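Local atomic coordinates of Mll7089 protein (Mesorhizobium loti, PDB entry 2OZ8), a protein that is of unknown specific function but, as a mandelate racemase-like member of the enolase superfamily, probably acts as a magnesium-dependent hydro-lyase. Residues 4-15 / 30-41; 129-137 / 333-341. All blocks are in the same frame, centred on the assembly; numbering follows the deposited sequence.

Contact 1 pairs residues 4-15 with 30-41 in the antiparallel sheet near the N-terminus, while contact 2 joins residues 129-137 to 333-341 at the barrel. They do not touch: their centres lie 27 Å apart and their nearest atoms about 17 Å. Together they illustrate how the two-domain enolase architecture uses antiparallel pairing at two ranges, once between neighbours only 15 residues apart and once across nearly two hundred residues, most of the barrel. In relatives, the active site lies at the C-terminal ends of the barrel strands, beneath the capping domain. Contact 1 probably belongs to that capping domain, and contact 2 sits at the start of strand 132-138, the opposite end of the barrel strand.

Contact 1 of 2, residues 4-15 / 30-41; sequences SLSHFRITRFQF and DVNVAALELVSE
A bend at chi3 of R9 (-67°) and E37 CG lying anti to its carbonyl carbon (chi1 -79°) bring the guanidinium and carboxylate together. R9 NH1 donates to E37 OE2 at 3.0 Å, a salt bridge near the guanidinium plane but approaching the oxygen from above the carboxylate plane. A water bound to T11 OG1 also reaches E37 OE2, and R355 forms a salt bridge with OE1. Along the same face, V31 CB lies over the F15 ring, 3.8 Å from its centroid, a CH-pi contact. On the opposite face, I10 CD1 touches L36 CD1 at 3.4 Å, and helix 60-70 packs against both residues.

Farther along this second face, R12 grips Q14 OE1 with two nitrogens, NH2 at 2.9 Å and NH1 at 3.2 Å. A second water donates to F13 O and N32 OD1 and sits over a face of the guanidinium, while R12 NE turns to the P58 carbonyl and Q14 NE2 to that of L364. A leucine in place of Q14 would probably leave both R12 nitrogens without this acceptor and the L364 carbonyl without its amide donor.

A classic beta bulge interrupts the ladder at S6 and H7: S6 N donates to V39 O at 2.8 Å, H7 N bonds the same oxygen weakly, and pairing resumes at L5 with S40. Both strands belong to the antiparallel sheet of the N-terminal domain, which caps the barrel in enolase-superfamily relatives. The E37 carboxylate is thus matched by arginines and a water on one face, R12 and Q14 by each other and by backbone carbonyls on the other.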
loop_
_atom_site.group_PDB
_atom_site.type_symbol
_atom_site.label_atom_id
_atom_site.label_comp_id
_atom_site.label_asym_id
_atom_site.label_seq_id
_atom_site.Cartn_x
_atom_site.Cartn_y
_atom_site.Cartn_z
ATOM N N SER A 4 -17.472 -5.449 48.747
ATOM C CA SER A 4 -17.961 -4.655 47.610
ATOM C C SER A 4 -18.055 -3.137 47.892
ATOM O O SER A 4 -18.101 -2.713 49.065
ATOM C CB SER A 4 -19.341 -5.187 47.150
ATOM O OG SER A 4 -19.186 -6.452 46.508
ATOM N N LEU A 5 -18.093 -2.340 46.823
ATOM C CA LEU A 5 -18.107 -0.885 46.938
ATOM C C LEU A 5 -19.417 -0.356 47.541
ATOM O O LEU A 5 -20.507 -0.728 47.081
ATOM C CB LEU A 5 -17.838 -0.224 45.572
ATOM C CG LEU A 5 -16.374 -0.151 45.101
ATOM C CD1 LEU A 5 -16.292 0.024 43.610
ATOM C CD2 LEU A 5 -15.590 0.951 45.840
ATOM N N SER A 6 -19.317 0.494 48.567
ATOM C CA SER A 6 -20.529 1.029 49.188
ATOM C C SER A 6 -20.755 2.533 49.055
ATOM O O SER A 6 -21.871 2.953 48.792
ATOM C CB SER A 6 -20.641 0.621 50.644
ATOM O OG SER A 6 -19.365 0.429 51.205
ATOM N N HIS A 7 -19.710 3.333 49.263
ATOM C CA HIS A 7 -19.806 4.789 49.199
ATOM C C HIS A 7 -18.650 5.381 48.365
ATOM O O HIS A 7 -17.635 4.710 48.134
ATOM C CB HIS A 7 -19.738 5.426 50.605
ATOM C CG HIS A 7 -20.460 4.674 51.683
ATOM N ND1 HIS A 7 -21.741 4.991 52.083
ATOM C CD2 HIS A 7 -20.063 3.648 52.475
ATOM C CE1 HIS A 7 -22.111 4.188 53.065
ATOM N NE2 HIS A 7 -21.108 3.366 53.326
ATOM N N PHE A 8 -18.809 6.644 47.946
ATOM C CA PHE A 8 -17.742 7.436 47.389
ATOM C C PHE A 8 -17.632 8.806 48.077
ATOM O O PHE A 8 -18.606 9.313 48.607
ATOM C CB PHE A 8 -17.912 7.578 45.870
ATOM C CG PHE A 8 -18.888 8.618 45.461
ATOM C CD1 PHE A 8 -18.516 9.954 45.425
ATOM C CD2 PHE A 8 -20.179 8.265 45.103
ATOM C CE1 PHE A 8 -19.442 10.965 45.041
ATOM C CE2 PHE A 8 -21.129 9.248 44.722
ATOM C CZ PHE A 8 -20.752 10.612 44.699
ATOM N N ARG A 9 -16.461 9.439 48.023
ATOM C CA ARG A 9 -16.257 10.720 48.699
ATOM C C ARG A 9 -15.455 11.647 47.778
ATOM O O ARG A 9 -14.446 11.221 47.222
ATOM C CB ARG A 9 -15.504 10.450 49.999
ATOM C CG ARG A 9 -15.609 11.475 51.156
ATOM C CD ARG A 9 -14.663 11.020 52.354
ATOM N NE ARG A 9 -15.108 9.773 53.026
ATOM C CZ ARG A 9 -14.374 8.669 53.264
ATOM N NH1 ARG A 9 -13.093 8.571 52.903
ATOM N NH2 ARG A 9 -14.948 7.637 53.893
ATOM N N ILE A 10 -15.899 12.893 47.589
ATOM C CA ILE A 10 -15.155 13.847 46.771
ATOM C C ILE A 10 -14.640 15.038 47.581
ATOM O O ILE A 10 -15.416 15.784 48.197
ATOM C CB ILE A 10 -15.973 14.374 45.579
ATOM C CG1 ILE A 10 -16.618 13.224 44.760
ATOM C CG2 ILE A 10 -15.100 15.328 44.681
ATOM C CD1 ILE A 10 -15.704 12.516 43.795
ATOM N N THR A 11 -13.333 15.250 47.573
ATOM C CA THR A 11 -12.803 16.424 48.235
ATOM C C THR A 11 -12.155 17.353 47.236
ATOM O O THR A 11 -11.151 16.990 46.614
ATOM C CB THR A 11 -11.803 16.060 49.343
ATOM O OG1 THR A 11 -12.364 15.036 50.163
ATOM C CG2 THR A 11 -11.548 17.243 50.194
ATOM N N ARG A 12 -12.713 18.558 47.115
ATOM C CA ARG A 12 -12.252 19.529 46.146
ATOM C C ARG A 12 -11.112 20.415 46.673
ATOM O O ARG A 12 -11.202 20.930 47.780
ATOM C CB ARG A 12 -13.432 20.360 45.704
ATOM C CG ARG A 12 -13.193 21.207 44.513
ATOM C CD ARG A 12 -14.262 22.256 44.397
ATOM N NE ARG A 12 -14.036 23.147 43.259
ATOM C CZ ARG A 12 -13.205 24.185 43.265
ATOM N NH1 ARG A 12 -12.505 24.482 44.360
ATOM N NH2 ARG A 12 -13.099 24.947 42.185
ATOM N N PHE A 13 -10.059 20.584 45.870
ATOM C CA PHE A 13 -8.939 21.503 46.117
ATOM C C PHE A 13 -8.776 22.539 44.959
ATOM O O PHE A 13 -9.052 22.267 43.768
ATOM C CB PHE A 13 -7.639 20.717 46.311
ATOM C CG PHE A 13 -7.703 19.678 47.434
ATOM C CD1 PHE A 13 -7.481 20.039 48.756
ATOM C CD2 PHE A 13 -8.014 18.356 47.161
ATOM C CE1 PHE A 13 -7.568 19.107 49.789
ATOM C CE2 PHE A 13 -8.096 17.418 48.181
ATOM C CZ PHE A 13 -7.874 17.798 49.496
ATOM N N GLN A 14 -8.345 23.741 45.297
ATOM C CA GLN A 14 -8.110 24.761 44.283
ATOM C C GLN A 14 -7.091 25.700 44.942
ATOM O O GLN A 14 -7.441 26.437 45.854
ATOM C CB GLN A 14 -9.390 25.500 43.897
ATOM C CG GLN A 14 -9.176 26.621 42.831
ATOM C CD GLN A 14 -10.436 27.481 42.543
ATOM O OE1 GLN A 14 -11.537 27.219 43.028
ATOM N NE2 GLN A 14 -10.255 28.508 41.767
ATOM N N PHE A 15 -5.837 25.632 44.503
ATOM C CA PHE A 15 -4.753 26.382 45.133
ATOM C C PHE A 15 -3.712 26.925 44.160
ATOM O O PHE A 15 -3.565 26.411 43.066
ATOM C CB PHE A 15 -4.082 25.544 46.206
ATOM C CG PHE A 15 -3.551 24.192 45.730
ATOM C CD1 PHE A 15 -2.183 24.025 45.418
ATOM C CD2 PHE A 15 -4.390 23.060 45.674
ATOM C CE1 PHE A 15 -1.639 22.744 45.086
ATOM C CE2 PHE A 15 -3.888 21.782 45.303
ATOM C CZ PHE A 15 -2.492 21.632 45.011
ATOM N N ASP A 30 -2.133 27.862 38.923
ATOM C CA ASP A 30 -2.992 27.254 39.958
ATOM C C ASP A 30 -3.182 25.764 39.669
ATOM O O ASP A 30 -2.787 25.277 38.642
ATOM C CB ASP A 30 -4.357 27.949 40.021
ATOM C CG ASP A 30 -5.113 27.887 38.680
ATOM O OD1 ASP A 30 -4.670 27.149 37.775
ATOM O OD2 ASP A 30 -6.131 28.585 38.499
ATOM N N VAL A 31 -3.779 25.058 40.617
ATOM C CA VAL A 31 -4.013 23.641 40.544
ATOM C C VAL A 31 -5.476 23.432 40.879
ATOM O O VAL A 31 -5.971 23.972 41.860
ATOM C CB VAL A 31 -3.199 22.928 41.569
ATOM C CG1 VAL A 31 -3.400 21.428 41.446
ATOM C CG2 VAL A 31 -1.732 23.304 41.431
ATOM N N ASN A 32 -6.160 22.646 40.068
ATOM C CA ASN A 32 -7.555 22.324 40.288
ATOM C C ASN A 32 -7.704 20.822 40.343
ATOM O O ASN A 32 -7.463 20.166 39.347
ATOM C CB ASN A 32 -8.369 22.912 39.162
ATOM C CG ASN A 32 -8.757 24.360 39.433
ATOM O OD1 ASN A 32 -9.745 24.623 40.107
ATOM N ND2 ASN A 32 -8.005 25.290 38.888
ATOM N N VAL A 33 -8.024 20.264 41.518
ATOM C CA VAL A 33 -7.942 18.815 41.731
ATOM C C VAL A 33 -8.880 18.376 42.852
ATOM O O VAL A 33 -9.038 19.083 43.856
ATOM C CB VAL A 33 -6.472 18.334 41.973
ATOM C CG1 VAL A 33 -5.878 18.867 43.291
ATOM C CG2 VAL A 33 -6.352 16.853 41.925
ATOM N N ALA A 34 -9.544 17.232 42.647
ATOM C CA ALA A 34 -10.393 16.644 43.650
ATOM C C ALA A 34 -9.996 15.180 43.910
ATOM O O ALA A 34 -9.720 14.413 42.971
ATOM C CB ALA A 34 -11.855 16.754 43.252
ATOM N N ALA A 35 -9.971 14.812 45.191
ATOM C CA ALA A 35 -9.687 13.447 45.578
ATOM C C ALA A 35 -10.979 12.684 45.484
ATOM O O ALA A 35 -12.020 13.171 45.867
ATOM C CB ALA A 35 -9.109 13.392 46.982
ATOM N N LEU A 36 -10.895 11.501 44.901
ATOM C CA LEU A 36 -12.005 10.616 44.733
ATOM C C LEU A 36 -11.655 9.432 45.605
ATOM O O LEU A 36 -10.595 8.819 45.446
ATOM C CB LEU A 36 -12.128 10.194 43.266
ATOM C CG LEU A 36 -13.058 8.996 43.012
ATOM C CD1 LEU A 36 -14.502 9.357 43.333
ATOM C CD2 LEU A 36 -12.911 8.460 41.577
ATOM N N GLU A 37 -12.519 9.155 46.579
ATOM C CA GLU A 37 -12.280 8.035 47.475
ATOM C C GLU A 37 -13.400 7.054 47.283
ATOM O O GLU A 37 -14.589 7.432 47.305
ATOM C CB GLU A 37 -12.173 8.460 48.912
ATOM C CG GLU A 37 -10.820 9.060 49.303
ATOM C CD GLU A 37 -10.859 9.670 50.704
ATOM O OE1 GLU A 37 -10.021 9.315 51.553
ATOM O OE2 GLU A 37 -11.755 10.494 50.959
ATOM N N LEU A 38 -13.002 5.810 47.014
ATOM C CA LEU A 38 -13.973 4.743 46.810
ATOM C C LEU A 38 -13.847 3.783 47.986
ATOM O O LEU A 38 -12.789 3.220 48.211
ATOM C CB LEU A 38 -13.753 4.046 45.468
ATOM C CG LEU A 38 -13.835 4.872 44.177
ATOM C CD1 LEU A 38 -13.419 4.044 42.919
ATOM C CD2 LEU A 38 -15.218 5.535 44.032
ATOM N N VAL A 39 -14.935 3.647 48.742
ATOM C CA VAL A 39 -14.968 2.870 49.993
ATOM C C VAL A 39 -15.678 1.571 49.756
ATOM O O VAL A 39 -16.780 1.569 49.213
ATOM C CB VAL A 39 -15.712 3.641 51.134
ATOM C CG1 VAL A 39 -15.432 3.006 52.472
ATOM C CG2 VAL A 39 -15.277 5.150 51.187
ATOM N N SER A 40 -15.046 0.456 50.128
ATOM C CA SER A 40 -15.755 -0.830 50.092
ATOM C C SER A 40 -16.349 -1.172 51.448
ATOM O O SER A 40 -16.139 -0.458 52.421
ATOM C CB SER A 40 -14.876 -1.969 49.555
ATOM O OG SER A 40 -14.136 -2.593 50.586
ATOM N N GLU A 41 -17.081 -2.269 51.533
ATOM C CA GLU A 41 -17.608 -2.674 52.849
ATOM C C GLU A 41 -16.617 -3.421 53.803
ATOM O O GLU A 41 -16.899 -3.625 54.977
ATOM C CB GLU A 41 -19.016 -3.314 52.739
ATOM C CG GLU A 41 -19.182 -4.321 51.634
ATOM C CD GLU A 41 -20.636 -4.442 51.140
ATOM O OE1 GLU A 41 -21.366 -3.416 51.175
ATOM O OE2 GLU A 41 -21.023 -5.552 50.698
HETATM O O HOH W 1 -12.302 12.653 48.935
HETATM O O HOH W 2 -10.677 22.847 41.700
#

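Contact 2 of 2, residues 129-137 / 333-341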
loop_
_atom_site.group_PDB
_atom_site.type_symbol
_atom_site.label_atom_id
_atom_site.label_comp_id
_atom_site.label_asym_id
_atom_site.label_seq_id
_atom_site.Cartn_x
_atom_site.Cartn_y
_atom_site.Cartn_z
ATOM N N ARG A 129 8.596 -7.179 38.869
ATOM C CA ARG A 129 9.727 -7.962 39.366
ATOM C C ARG A 129 10.729 -6.984 39.962
ATOM O O ARG A 129 11.714 -7.384 40.554
ATOM C CB ARG A 129 10.428 -8.712 38.247
ATOM C CG ARG A 129 9.542 -9.566 37.370
ATOM C CD ARG A 129 10.345 -10.773 36.830
ATOM N NE ARG A 129 9.878 -11.114 35.499
ATOM C CZ ARG A 129 9.910 -12.337 34.998
ATOM N NH1 ARG A 129 10.414 -13.333 35.717
ATOM N NH2 ARG A 129 9.415 -12.570 33.790
ATOM N N ARG A 130 10.500 -5.697 39.772
ATOM C CA ARG A 130 11.372 -4.725 40.367
ATOM C C ARG A 130 10.577 -3.680 41.108
ATOM O O ARG A 130 9.357 -3.662 41.064
ATOM C CB ARG A 130 12.367 -4.142 39.342
ATOM C CG ARG A 130 11.774 -3.428 38.077
ATOM C CD ARG A 130 12.831 -3.406 36.896
ATOM N NE ARG A 130 13.219 -4.796 36.569
ATOM C CZ ARG A 130 14.456 -5.212 36.276
ATOM N NH1 ARG A 130 15.466 -4.348 36.237
ATOM N NH2 ARG A 130 14.674 -6.505 36.026
ATOM N N ASN A 131 11.271 -2.830 41.833
ATOM C CA ASN A 131 10.587 -1.864 42.629
ATOM C C ASN A 131 11.041 -0.444 42.343
ATOM O O ASN A 131 10.663 0.479 43.053
ATOM C CB ASN A 131 10.620 -2.258 44.124
ATOM C CG ASN A 131 11.811 -1.709 44.864
ATOM O OD1 ASN A 131 12.940 -1.692 44.349
ATOM N ND2 ASN A 131 11.569 -1.229 46.102
ATOM N N ARG A 132 11.844 -0.264 41.296
ATOM C CA ARG A 132 12.259 1.077 40.982
ATOM C C ARG A 132 12.426 1.370 39.511
ATOM O O ARG A 132 12.630 0.464 38.692
ATOM C CB ARG A 132 13.526 1.445 41.736
ATOM C CG ARG A 132 14.752 0.965 41.101
ATOM C CD ARG A 132 15.935 1.273 41.914
ATOM N NE ARG A 132 17.104 0.760 41.229
ATOM C CZ ARG A 132 18.349 1.032 41.608
ATOM N NH1 ARG A 132 18.546 1.799 42.689
ATOM N NH2 ARG A 132 19.370 0.536 40.916
ATOM N N VAL A 133 12.345 2.660 39.199
ATOM C CA VAL A 133 12.500 3.184 37.861
ATOM C C VAL A 133 13.263 4.503 37.890
ATOM O O VAL A 133 13.132 5.272 38.815
ATOM C CB VAL A 133 11.111 3.360 37.215
ATOM C CG1 VAL A 133 10.298 4.430 37.888
ATOM C CG2 VAL A 133 11.261 3.569 35.724
ATOM N N LYS A 134 14.072 4.761 36.889
ATOM C CA LYS A 134 14.692 6.086 36.715
ATOM C C LYS A 134 13.688 7.199 36.560
ATOM O O LYS A 134 12.668 7.077 35.838
ATOM C CB LYS A 134 15.550 6.082 35.465
ATOM C CG LYS A 134 16.653 5.043 35.532
ATOM C CD LYS A 134 17.629 5.213 34.384
ATOM C CE LYS A 134 17.514 4.069 33.469
ATOM N NZ LYS A 134 18.658 4.133 32.525
ATOM N N ALA A 135 14.000 8.321 37.184
ATOM C CA ALA A 135 13.124 9.463 37.120
ATOM C C ALA A 135 13.901 10.586 36.437
ATOM O O ALA A 135 15.090 10.713 36.641
ATOM C CB ALA A 135 12.676 9.862 38.555
ATOM N N TYR A 136 13.249 11.375 35.594
ATOM C CA TYR A 136 13.935 12.494 34.996
ATOM C C TYR A 136 13.283 13.761 35.484
ATOM O O TYR A 136 12.131 13.743 35.887
ATOM C CB TYR A 136 13.969 12.422 33.466
ATOM C CG TYR A 136 12.636 12.459 32.766
ATOM C CD1 TYR A 136 12.101 13.656 32.367
ATOM C CD2 TYR A 136 11.962 11.305 32.442
ATOM C CE1 TYR A 136 10.915 13.715 31.669
ATOM C CE2 TYR A 136 10.747 11.330 31.725
ATOM C CZ TYR A 136 10.242 12.553 31.351
ATOM O OH TYR A 136 9.057 12.701 30.686
ATOM N N ALA A 137 14.048 14.839 35.494
ATOM C CA ALA A 137 13.577 16.074 36.063
ATOM C C ALA A 137 12.976 16.887 34.926
ATOM O O ALA A 137 13.625 17.089 33.938
ATOM C CB ALA A 137 14.736 16.828 36.709
ATOM N N ILE A 333 11.592 9.477 45.711
ATOM C CA ILE A 333 12.533 9.567 44.620
ATOM C C ILE A 333 13.900 9.903 45.208
ATOM O O ILE A 333 14.082 10.970 45.800
ATOM C CB ILE A 333 12.134 10.635 43.579
ATOM C CG1 ILE A 333 10.791 10.279 42.916
ATOM C CG2 ILE A 333 13.271 10.787 42.580
ATOM C CD1 ILE A 333 10.265 11.310 41.853
ATOM N N ARG A 334 14.851 8.992 45.038
ATOM C CA ARG A 334 16.186 9.123 45.644
ATOM C C ARG A 334 17.266 8.876 44.627
ATOM O O ARG A 334 17.288 7.813 44.003
ATOM C CB ARG A 334 16.360 8.126 46.798
ATOM C CG ARG A 334 17.810 8.038 47.318
ATOM C CD ARG A 334 17.908 7.383 48.737
ATOM N NE ARG A 334 17.040 6.198 48.830
ATOM C CZ ARG A 334 17.446 4.951 48.576
ATOM N NH1 ARG A 334 18.710 4.724 48.230
ATOM N NH2 ARG A 334 16.584 3.935 48.666
ATOM N N ASP A 335 18.166 9.845 44.469
ATOM C CA ASP A 335 19.246 9.777 43.474
ATOM C C ASP A 335 18.819 9.447 42.030
ATOM O O ASP A 335 19.432 8.611 41.366
ATOM C CB ASP A 335 20.375 8.847 43.953
ATOM C CG ASP A 335 21.090 9.404 45.181
ATOM O OD1 ASP A 335 21.106 10.674 45.344
ATOM O OD2 ASP A 335 21.588 8.579 46.000
ATOM N N GLY A 336 17.753 10.096 41.569
ATOM C CA GLY A 336 17.263 9.879 40.223
ATOM C C GLY A 336 16.539 8.569 39.994
ATOM O O GLY A 336 16.329 8.184 38.828
ATOM N N TYR A 337 16.158 7.874 41.077
ATOM C CA TYR A 337 15.282 6.709 40.952
ATOM C C TYR A 337 13.993 6.889 41.729
ATOM O O TYR A 337 14.016 7.343 42.884
ATOM C CB TYR A 337 15.954 5.449 41.447
ATOM C CG TYR A 337 16.970 4.848 40.508
ATOM C CD1 TYR A 337 16.571 3.985 39.498
ATOM C CD2 TYR A 337 18.343 5.087 40.681
ATOM C CE1 TYR A 337 17.481 3.414 38.655
ATOM C CE2 TYR A 337 19.276 4.514 39.838
ATOM C CZ TYR A 337 18.833 3.676 38.838
ATOM O OH TYR A 337 19.733 3.081 37.997
ATOM N N ALA A 338 12.874 6.528 41.104
ATOM C CA ALA A 338 11.594 6.541 41.769
ATOM C C ALA A 338 11.337 5.139 42.278
ATOM O O ALA A 338 11.624 4.138 41.588
ATOM C CB ALA A 338 10.460 7.025 40.838
ATOM N N TYR A 339 10.814 5.068 43.496
ATOM C CA TYR A 339 10.609 3.799 44.148
ATOM C C TYR A 339 9.159 3.537 44.390
ATOM O O TYR A 339 8.464 4.343 45.030
ATOM C CB TYR A 339 11.333 3.799 45.474
ATOM C CG TYR A 339 12.835 3.701 45.326
ATOM C CD1 TYR A 339 13.464 2.454 45.304
ATOM C CD2 TYR A 339 13.622 4.843 45.187
ATOM C CE1 TYR A 339 14.826 2.346 45.141
ATOM C CE2 TYR A 339 14.979 4.738 45.046
ATOM C CZ TYR A 339 15.581 3.497 45.054
ATOM O OH TYR A 339 16.940 3.386 44.910
ATOM N N ALA A 340 8.686 2.414 43.880
ATOM C CA ALA A 340 7.345 1.973 44.203
ATOM C C ALA A 340 7.394 1.360 45.599
ATOM O O ALA A 340 8.123 0.378 45.820
ATOM C CB ALA A 340 6.862 0.968 43.200
ATOM N N PRO A 341 6.632 1.934 46.550
ATOM C CA PRO A 341 6.683 1.562 47.968
ATOM C C PRO A 341 6.114 0.193 48.274
ATOM O O PRO A 341 5.322 -0.349 47.489
ATOM C CB PRO A 341 5.813 2.620 48.647
ATOM C CG PRO A 341 4.954 3.158 47.600
ATOM C CD PRO A 341 5.629 2.984 46.285
#
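V133 O receives the N-H of A338 at 2.6 Å, the shortest polar bond between the two segments, and V133 N returns the bond to A338 O, making this the central hydrogen-bonded pair. Beyond it, A340 N donates to N131 O at one end and A135 N to G336 O at the other.

R132 carries most of the side-chain contact. CG lies between its backbone N and carbonyl carbon (chi1 82°), and the chain then runs straight out to NE between two tyrosines. Its guanidinium lies flat on the Y337 ring, centres 3.8 Å apart and planes only 5° from parallel, a stacked cation-pi pair. In the guanidinium plane, NH1 donates to Y339 OH at 3.2 Å, so stack and bond together fix the rotation of the group. Nearer the backbone, R132 CD comes 3.6 Å from Y339 CE1. K134 CG runs alongside Y337, 3.6 Å from its CE1, before the lysine carries its charge on to E314.

On the face carrying V133 and A338, V133 CG1 meets A338 CB at 3.9 Å, and helix 304-309 packs against both residues. D335 and G336, both with positive phi, form the middle of a type I' turn from R334 to Y337, which folds residues 333-339 into a tight hairpin. The hairpin extends the edge of strand 132-138 that faces strand 163-167, ahead of that parallel pairing, while strand 313-318 closes the barrel along the other edge, an arrangement that fits the modified TIM barrel of the enolase superfamily.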